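Local coordinates for DNA-dependent metalloprotease WSS1 homolog 2 (PDB 5JIG), which probably acts as a DNA-dependent metalloendopeptidase that cleaves DNA-bound proteins and so takes part in the repair of DNA-protein cross-links, at residues R19-R22 with Y23-L27; K92-L95 with I96-T100; W112-F115 with R116-T119. One frame throughout, in Å; residues are numbered along the deposited sequence.

How the interactions relate
Each interaction lies within its own helix of the WLM protease domain, one turn packing on the next. Interaction 2 is the central one: helix 88-100 brings His97 to the metal and carries the predicted catalytic Glu98. Interaction 1 packs against that helix at Lys92 and Leu95, Leu27 CD2 lying 3.9 Å from Lys92 CA, although the two centres are 15 Å apart. Interaction 3, on helix 109-122, is closer, its centre 10 Å from that of interaction 2, and Phe115 CE1 sits 3.6 Å from His97 N. Interactions 1 and 3 do not touch; they lie on opposite sides of the chain's centre, about 12 Å apart at their nearest atoms.

Interaction 1 of 3, residues R19-R22 with Y23-L27; sequences RALR and YLERL
Tyr23, Leu24, Glu25 and Arg26 each donate their backbone N-H to the carbonyl four residues earlier, from Arg19, Ala20, Leu21 and Arg22, so the two segments form one unbroken alpha-helical run. The shortest of the four bonds, Glu25 N to Leu21 O, is 2.8 Å.

The same turn carries the main side-chain meeting, Leu21 with Glu25. The Glu25 chain leaves with CG beside its own backbone N (chi1 -69°) and runs on extended, which lays it back over the preceding turn: its CG passes 3.3 Å from Leu21 O, and its carboxylate oxygen OE1 comes to 3.8 Å from Leu21 CG. The two side chains cross at a slant, a carboxylate against a branched aliphatic carbon. The other oxygen, Glu25 OE2, rests 3.6 Å from Arg22 CA. Arg22 NE is 6.7 Å from Glu25 OE2, too far for a salt bridge.

On another side of the helix, Tyr23 presses only its CB on the previous turn, 3.2 Å from Ala20 O. Its ring leads away, and the hydroxyl is hydrogen-bonded to the backbone carbonyl of Arg86.

Helix 17-29 touches both the sheet and helix 88-100 of the WLM domain. Leu21, Leu24 and Glu25 touch Leu9 of strand 6-10, and Leu24 also meets Leu47 of strand 44-50, while Tyr23 and Leu27 pack on Val91 of helix 88-100, where Arg26 makes a cation-pi contact with Tyr88.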
loop_
_atom_site.group_PDB
_atom_site.type_symbol
_atom_site.label_atom_id
_atom_site.label_comp_id
_atom_site.label_asym_id
_atom_site.label_seq_id
_atom_site.Cartn_x
_atom_site.Cartn_y
_atom_site.Cartn_z
ATOM N N ARG A 19 4.862 1.046 16.141
ATOM C CA ARG A 19 4.012 -0.040 15.620
ATOM C C ARG A 19 3.444 0.319 14.236
ATOM O O ARG A 19 3.438 -0.496 13.316
ATOM C CB ARG A 19 2.933 -0.353 16.596
ATOM C CG ARG A 19 2.098 -1.507 16.239
ATOM C CD ARG A 19 1.181 -1.824 17.437
ATOM N NE ARG A 19 0.140 -2.685 17.024
ATOM C CZ ARG A 19 -0.989 -2.949 17.680
ATOM N NH1 ARG A 19 -1.840 -3.747 17.053
ATOM N NH2 ARG A 19 -1.302 -2.387 18.895
ATOM N N ALA A 20 2.995 1.561 14.057
ATOM C CA ALA A 20 2.545 2.016 12.745
ATOM C C ALA A 20 3.706 1.930 11.754
ATOM O O ALA A 20 3.502 1.544 10.591
ATOM C CB ALA A 20 2.029 3.437 12.799
ATOM N N LEU A 21 4.913 2.301 12.172
ATOM C CA LEU A 21 6.064 2.240 11.276
ATOM C C LEU A 21 6.367 0.782 10.911
ATOM O O LEU A 21 6.642 0.471 9.735
ATOM C CB LEU A 21 7.263 2.959 11.872
ATOM C CG LEU A 21 8.507 2.939 11.009
ATOM C CD1 LEU A 21 8.268 3.508 9.612
ATOM C CD2 LEU A 21 9.589 3.686 11.763
ATOM N N ARG A 22 6.355 -0.121 11.905
ATOM C CA ARG A 22 6.554 -1.512 11.586
ATOM C C ARG A 22 5.517 -2.039 10.600
ATOM O O ARG A 22 5.831 -2.878 9.745
ATOM C CB ARG A 22 6.462 -2.400 12.896
ATOM C CG ARG A 22 7.598 -2.271 13.836
ATOM C CD ARG A 22 7.573 -3.477 14.820
ATOM N NE ARG A 22 6.412 -3.613 15.732
ATOM C CZ ARG A 22 5.582 -4.674 15.817
ATOM N NH1 ARG A 22 4.668 -4.688 16.760
ATOM N NH2 ARG A 22 5.639 -5.688 14.960
ATOM N N TYR A 23 4.292 -1.529 10.680
ATOM C CA TYR A 23 3.236 -1.910 9.757
ATOM C C TYR A 23 3.619 -1.473 8.327
ATOM O O TYR A 23 3.532 -2.269 7.369
ATOM C CB TYR A 23 1.927 -1.265 10.207
ATOM C CG TYR A 23 0.634 -1.926 9.771
ATOM C CD1 TYR A 23 -0.435 -1.970 10.632
ATOM C CD2 TYR A 23 0.457 -2.460 8.520
ATOM C CE1 TYR A 23 -1.635 -2.544 10.266
ATOM C CE2 TYR A 23 -0.737 -3.039 8.132
ATOM C CZ TYR A 23 -1.780 -3.101 9.016
ATOM O OH TYR A 23 -2.939 -3.714 8.599
ATOM N N LEU A 24 4.035 -0.217 8.148
ATOM C CA LEU A 24 4.472 0.232 6.840
ATOM C C LEU A 24 5.691 -0.561 6.337
ATOM O O LEU A 24 5.769 -0.850 5.142
ATOM C CB LEU A 24 4.787 1.731 6.824
ATOM C CG LEU A 24 3.555 2.654 7.061
ATOM C CD1 LEU A 24 4.014 4.096 6.876
ATOM C CD2 LEU A 24 2.406 2.341 6.123
ATOM N N GLU A 25 6.631 -0.859 7.222
ATOM C CA GLU A 25 7.807 -1.637 6.810
ATOM C C GLU A 25 7.368 -3.014 6.305
ATOM O O GLU A 25 7.897 -3.511 5.319
ATOM C CB GLU A 25 8.783 -1.783 7.947
ATOM C CG GLU A 25 9.464 -0.494 8.343
ATOM C CD GLU A 25 10.234 -0.626 9.681
ATOM O OE1 GLU A 25 11.041 0.261 9.944
ATOM O OE2 GLU A 25 9.997 -1.538 10.428
ATOM N N ARG A 26 6.408 -3.611 6.994
ATOM C CA ARG A 26 5.898 -4.920 6.596
ATOM C C ARG A 26 5.286 -4.849 5.203
ATOM O O ARG A 26 5.526 -5.751 4.365
ATOM C CB ARG A 26 4.893 -5.457 7.605
ATOM C CG ARG A 26 4.298 -6.804 7.235
ATOM C CD ARG A 26 3.299 -7.244 8.230
ATOM N NE ARG A 26 2.725 -8.490 7.912
ATOM C CZ ARG A 26 1.710 -9.048 8.649
ATOM N NH1 ARG A 26 1.137 -10.114 8.289
ATOM N NH2 ARG A 26 1.185 -8.399 9.657
ATOM N N LEU A 27 4.493 -3.838 4.931
ATOM C CA LEU A 27 3.891 -3.660 3.599
ATOM C C LEU A 27 4.960 -3.464 2.527
ATOM O O LEU A 27 4.882 -4.050 1.448
ATOM C CB LEU A 27 2.922 -2.491 3.622
ATOM C CG LEU A 27 1.643 -2.740 4.419
ATOM C CD1 LEU A 27 0.980 -1.435 4.810
ATOM C CD2 LEU A 27 0.637 -3.620 3.668
#

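Interaction 2 of 3, residues K92-L95 with I96-T100. With NI (nickel (II) ion), chain B.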
loop_
_atom_site.group_PDB
_atom_site.type_symbol
_atom_site.label_atom_id
_atom_site.label_comp_id
_atom_site.label_asym_id
_atom_site.label_seq_id
_atom_site.Cartn_x
_atom_site.Cartn_y
_atom_site.Cartn_z
ATOM N N LYS A 92 -3.385 -4.519 3.120
ATOM C CA LYS A 92 -2.644 -4.926 1.929
ATOM C C LYS A 92 -3.498 -4.778 0.674
ATOM O O LYS A 92 -3.013 -4.320 -0.358
ATOM C CB LYS A 92 -2.102 -6.346 2.105
ATOM C CG LYS A 92 -1.400 -6.883 0.865
ATOM C CD LYS A 92 -0.763 -8.222 1.082
ATOM C CE LYS A 92 -0.267 -8.840 -0.188
ATOM N NZ LYS A 92 0.554 -10.035 -0.001
ATOM N N SER A 93 -4.744 -5.199 0.744
ATOM C CA SER A 93 -5.615 -5.070 -0.408
ATOM C C SER A 93 -5.909 -3.617 -0.743
ATOM O O SER A 93 -5.961 -3.252 -1.923
ATOM C CB SER A 93 -6.924 -5.829 -0.157
ATOM O OG SER A 93 -7.749 -5.773 -1.302
ATOM N N THR A 94 -6.079 -2.756 0.249
ATOM C CA THR A 94 -6.178 -1.327 0.007
ATOM C C THR A 94 -4.914 -0.787 -0.675
ATOM O O THR A 94 -4.999 0.000 -1.614
ATOM C CB THR A 94 -6.502 -0.555 1.274
ATOM O OG1 THR A 94 -7.776 -0.971 1.753
ATOM C CG2 THR A 94 -6.456 0.947 1.083
ATOM N N LEU A 95 -3.754 -1.247 -0.262
ATOM C CA LEU A 95 -2.508 -0.824 -0.929
ATOM C C LEU A 95 -2.507 -1.229 -2.389
ATOM O O LEU A 95 -2.096 -0.462 -3.263
ATOM C CB LEU A 95 -1.292 -1.350 -0.187
ATOM C CG LEU A 95 0.067 -0.997 -0.819
ATOM C CD1 LEU A 95 0.242 0.494 -1.060
ATOM C CD2 LEU A 95 1.186 -1.550 0.050
ATOM N N ILE A 96 -2.953 -2.464 -2.697
ATOM C CA ILE A 96 -3.036 -2.885 -4.097
ATOM C C ILE A 96 -4.005 -2.014 -4.874
ATOM O O ILE A 96 -3.722 -1.664 -6.022
ATOM C CB ILE A 96 -3.336 -4.404 -4.178
ATOM C CG1 ILE A 96 -2.202 -5.192 -3.526
ATOM C CG2 ILE A 96 -3.589 -4.802 -5.601
ATOM C CD1 ILE A 96 -2.405 -6.682 -3.429
ATOM N N HIS A 97 -5.136 -1.651 -4.266
ATOM C CA HIS A 97 -6.057 -0.719 -4.873
ATOM C C HIS A 97 -5.329 0.592 -5.200
ATOM O O HIS A 97 -5.416 1.097 -6.343
ATOM C CB HIS A 97 -7.239 -0.497 -3.910
ATOM C CG HIS A 97 -8.205 0.528 -4.373
ATOM N ND1 HIS A 97 -9.532 0.236 -4.613
ATOM C CD2 HIS A 97 -8.094 1.856 -4.616
ATOM C CE1 HIS A 97 -10.144 1.358 -4.963
ATOM N NE2 HIS A 97 -9.308 2.364 -5.001
ATOM N N GLU A 98 -4.632 1.165 -4.227
ATOM C CA GLU A 98 -3.935 2.413 -4.488
ATOM C C GLU A 98 -2.866 2.263 -5.572
ATOM O O GLU A 98 -2.738 3.164 -6.421
ATOM C CB GLU A 98 -3.350 3.039 -3.237
ATOM C CG GLU A 98 -4.317 3.230 -2.065
ATOM C CD GLU A 98 -5.612 3.779 -2.337
ATOM O OE1 GLU A 98 -5.785 4.465 -3.357
ATOM O OE2 GLU A 98 -6.498 3.531 -1.466
ATOM N N LEU A 99 -2.132 1.189 -5.585
ATOM C CA LEU A 99 -1.148 0.983 -6.646
ATOM C C LEU A 99 -1.803 0.923 -8.023
ATOM O O LEU A 99 -1.230 1.391 -9.007
ATOM C CB LEU A 99 -0.347 -0.280 -6.386
ATOM C CG LEU A 99 0.675 -0.175 -5.239
ATOM C CD1 LEU A 99 1.192 -1.548 -4.894
ATOM C CD2 LEU A 99 1.849 0.739 -5.603
ATOM N N THR A 100 -3.004 0.329 -8.108
ATOM C CA THR A 100 -3.720 0.253 -9.361
ATOM C C THR A 100 -3.986 1.634 -9.928
ATOM O O THR A 100 -3.992 1.858 -11.144
ATOM C CB THR A 100 -5.035 -0.547 -9.154
ATOM O OG1 THR A 100 -4.768 -1.830 -8.635
ATOM C CG2 THR A 100 -5.742 -0.777 -10.468
HETATM NI NI NI B . -9.684 4.365 -5.371
HETATM O O HOH W 1 -10.049 6.468 -5.402
HETATM O O HOH W 2 -10.924 4.423 -3.587
#
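Thr94 and Glu98 touch one turn apart on helix 88-100, the helix of the HExxH motif of zinc metalloproteases, in which His97 and His101 bind the metal and Glu98 is the predicted catalytic residue. Backbone hydrogen bonds come first: Ile96, His97, Glu98 and Leu99 donate to the carbonyls of Lys92, Ser93, Thr94 and Leu95 in regular alpha-helical fashion. Thr100 adds a side-chain bond, OG1 to Ile96 O at 2.8 Å, so that this carbonyl takes two donors, the hydroxyl and Thr100 N, from opposite faces of its plane.

Van der Waals packing follows. Thr94 and Glu98 lie side by side and point the same way, with the methyl CG2 of Thr94 3.6 Å from Glu98 OE2. Glu98 CG stands beside the backbone N (chi1 -52°), which puts it 3.3 Å from Thr94 O; the bend at chi2 (-45°) then turns the carboxylate alongside Thr94. A glutamine here has no carboxylate and would probably leave the metal site without its predicted catalytic group. On the buried side, Leu95 CD1 meets Leu99 CG at 4.3 Å; both leucines also rest on Ile73 of strand 72-76, and Ile96 and Leu99 face Ile36 of helix 31-40.

Metal binding completes the account. With CG turned opposite its backbone N (chi1 175°), His97 swings its imidazole off the helix; Phe111 meets that ring edge-to-face. The crystal holds nickel where the enzyme uses zinc; His101 and His107 supply the other protein ligands, and His97 NE2 lies 2.1 Å from the nickel, with water 1 and water 2 also bound.

Interaction 3 of 3, residues W112-F115 with R116-T119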
loop_
_atom_site.group_PDB
_atom_site.type_symbol
_atom_site.label_atom_id
_atom_site.label_comp_id
_atom_site.label_asym_id
_atom_site.label_seq_id
_atom_site.Cartn_x
_atom_site.Cartn_y
_atom_site.Cartn_z
ATOM N N TRP A 112 -10.488 -2.526 -12.352
ATOM C CA TRP A 112 -10.725 -3.734 -11.589
ATOM C C TRP A 112 -10.060 -4.958 -12.214
ATOM O O TRP A 112 -9.654 -5.874 -11.486
ATOM C CB TRP A 112 -12.214 -3.928 -11.333
ATOM C CG TRP A 112 -12.775 -2.920 -10.391
ATOM C CD1 TRP A 112 -13.686 -1.940 -10.674
ATOM C CD2 TRP A 112 -12.435 -2.762 -9.013
ATOM N NE1 TRP A 112 -13.925 -1.178 -9.577
ATOM C CE2 TRP A 112 -13.189 -1.666 -8.533
ATOM C CE3 TRP A 112 -11.601 -3.444 -8.110
ATOM C CZ2 TRP A 112 -13.112 -1.254 -7.206
ATOM C CZ3 TRP A 112 -11.537 -3.012 -6.802
ATOM C CH2 TRP A 112 -12.266 -1.941 -6.372
ATOM N N GLU A 113 -9.896 -4.994 -13.545
ATOM C CA GLU A 113 -9.168 -6.064 -14.158
ATOM C C GLU A 113 -7.700 -6.107 -13.634
ATOM O O GLU A 113 -7.199 -7.159 -13.224
ATOM C CB GLU A 113 -9.217 -5.906 -15.685
ATOM C CG GLU A 113 -8.423 -6.927 -16.437
ATOM C CD GLU A 113 -8.403 -6.671 -17.948
ATOM O OE1 GLU A 113 -8.752 -7.539 -18.678
ATOM O OE2 GLU A 113 -8.141 -5.520 -18.395
ATOM N N LEU A 114 -7.047 -4.958 -13.673
ATOM C CA LEU A 114 -5.689 -4.896 -13.184
ATOM C C LEU A 114 -5.632 -5.181 -11.676
ATOM O O LEU A 114 -4.781 -5.923 -11.242
ATOM C CB LEU A 114 -5.074 -3.538 -13.484
ATOM C CG LEU A 114 -3.577 -3.453 -13.086
ATOM C CD1 LEU A 114 -2.698 -4.473 -13.695
ATOM C CD2 LEU A 114 -3.063 -2.031 -13.341
ATOM N N PHE A 115 -6.573 -4.645 -10.899
ATOM C CA PHE A 115 -6.618 -4.940 -9.480
ATOM C C PHE A 115 -6.678 -6.434 -9.222
ATOM O O PHE A 115 -5.993 -6.960 -8.364
ATOM C CB PHE A 115 -7.812 -4.226 -8.846
ATOM C CG PHE A 115 -7.990 -4.578 -7.396
ATOM C CD1 PHE A 115 -7.283 -3.940 -6.404
ATOM C CD2 PHE A 115 -8.895 -5.556 -6.991
ATOM C CE1 PHE A 115 -7.444 -4.264 -5.075
ATOM C CE2 PHE A 115 -9.059 -5.878 -5.665
ATOM C CZ PHE A 115 -8.339 -5.218 -4.703
ATOM N N ARG A 116 -7.549 -7.159 -9.961
ATOM C CA ARG A 116 -7.633 -8.597 -9.747
ATOM C C ARG A 116 -6.316 -9.318 -10.111
ATOM O O ARG A 116 -5.885 -10.249 -9.444
ATOM C CB ARG A 116 -8.790 -9.190 -10.563
ATOM C CG ARG A 116 -10.186 -8.884 -10.020
ATOM C CD ARG A 116 -11.235 -9.718 -10.716
ATOM N NE ARG A 116 -11.292 -9.464 -12.149
ATOM C CZ ARG A 116 -11.972 -8.504 -12.728
ATOM N NH1 ARG A 116 -11.795 -8.290 -14.033
ATOM N NH2 ARG A 116 -12.783 -7.743 -12.074
ATOM N N GLN A 117 -5.699 -8.856 -11.201
ATOM C CA GLN A 117 -4.432 -9.492 -11.625
ATOM C C GLN A 117 -3.325 -9.254 -10.604
ATOM O O GLN A 117 -2.538 -10.155 -10.305
ATOM C CB GLN A 117 -4.053 -8.902 -12.978
ATOM C CG GLN A 117 -4.979 -9.403 -14.071
ATOM C CD GLN A 117 -4.876 -8.582 -15.335
ATOM O OE1 GLN A 117 -4.597 -7.427 -15.363
ATOM N NE2 GLN A 117 -5.394 -9.125 -16.356
ATOM N N LEU A 118 -3.263 -8.030 -10.110
ATOM C CA LEU A 118 -2.256 -7.705 -9.073
ATOM C C LEU A 118 -2.510 -8.453 -7.780
ATOM O O LEU A 118 -1.601 -8.934 -7.124
ATOM C CB LEU A 118 -2.235 -6.198 -8.813
ATOM C CG LEU A 118 -1.873 -5.293 -9.981
ATOM C CD1 LEU A 118 -2.102 -3.835 -9.543
ATOM C CD2 LEU A 118 -0.468 -5.431 -10.437
ATOM N N THR A 119 -3.791 -8.585 -7.418
ATOM C CA THR A 119 -4.182 -9.320 -6.215
ATOM C C THR A 119 -3.711 -10.791 -6.322
ATOM O O THR A 119 -3.180 -11.337 -5.391
ATOM C CB THR A 119 -5.688 -9.213 -6.040
ATOM O OG1 THR A 119 -6.006 -7.874 -5.643
ATOM C CG2 THR A 119 -6.196 -10.154 -4.956
HETATM O O HOH W 3 -8.558 -9.540 -13.967
HETATM O O HOH W 4 -4.754 -5.741 -17.544
#
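Arg116, Phe115 and Leu114 carry most of this contact, a turn of helix 109-122 that reaches back onto the turn before it. Arg116 folds over the backbone: CG is swung to the side of the amide N (chi1 -74°) and the chain bends at chi3, which brings the guanidinium flat above the carbonyl of Trp112. Trp112 O lies 3.6 Å above the guanidinium plane, over its centre, while its hydrogen bond comes from Arg116 N. At the margin of the group, NH1 comes to 3.4 Å from Glu113 CA. Arg116 and Glu113 form no salt bridge, since Arg116 NH1 and Glu113 OE1 are 5.6 Å apart. Instead, water 3 donates to Glu113 O and takes a weak bond from Arg116 NE.

Phe115 is packed on both faces of its ring. Thr119 OG1 lies 3.6 Å above one face, offset toward the rim, and on the opposite face Trp112 CZ3 is similarly offset. The threonine hydroxyl also donates to Phe115 O at 2.9 Å, from above the carbonyl plane. Thr119 N reaches that oxygen from the other face, so one carbonyl is gripped by two donors of the same residue.

Leu114 lies obliquely across Leu118, its CG 3.9 Å from Leu118 CD1. Its CD1 also meets the amide of Gln117 at OE1, and the two chains cross at about a right angle. That amide lies alongside the Glu113 carboxylate, their planes 9° apart.

Leu118 and Phe115 both touch Thr100 of helix 88-100, the HExxH helix, and Trp112 lies against His97 and His107, the latter being the metal ligand beyond the motif. Through these three side chains helix 109-122 flanks the HExxH metal site of the zinc metalloprotease fold.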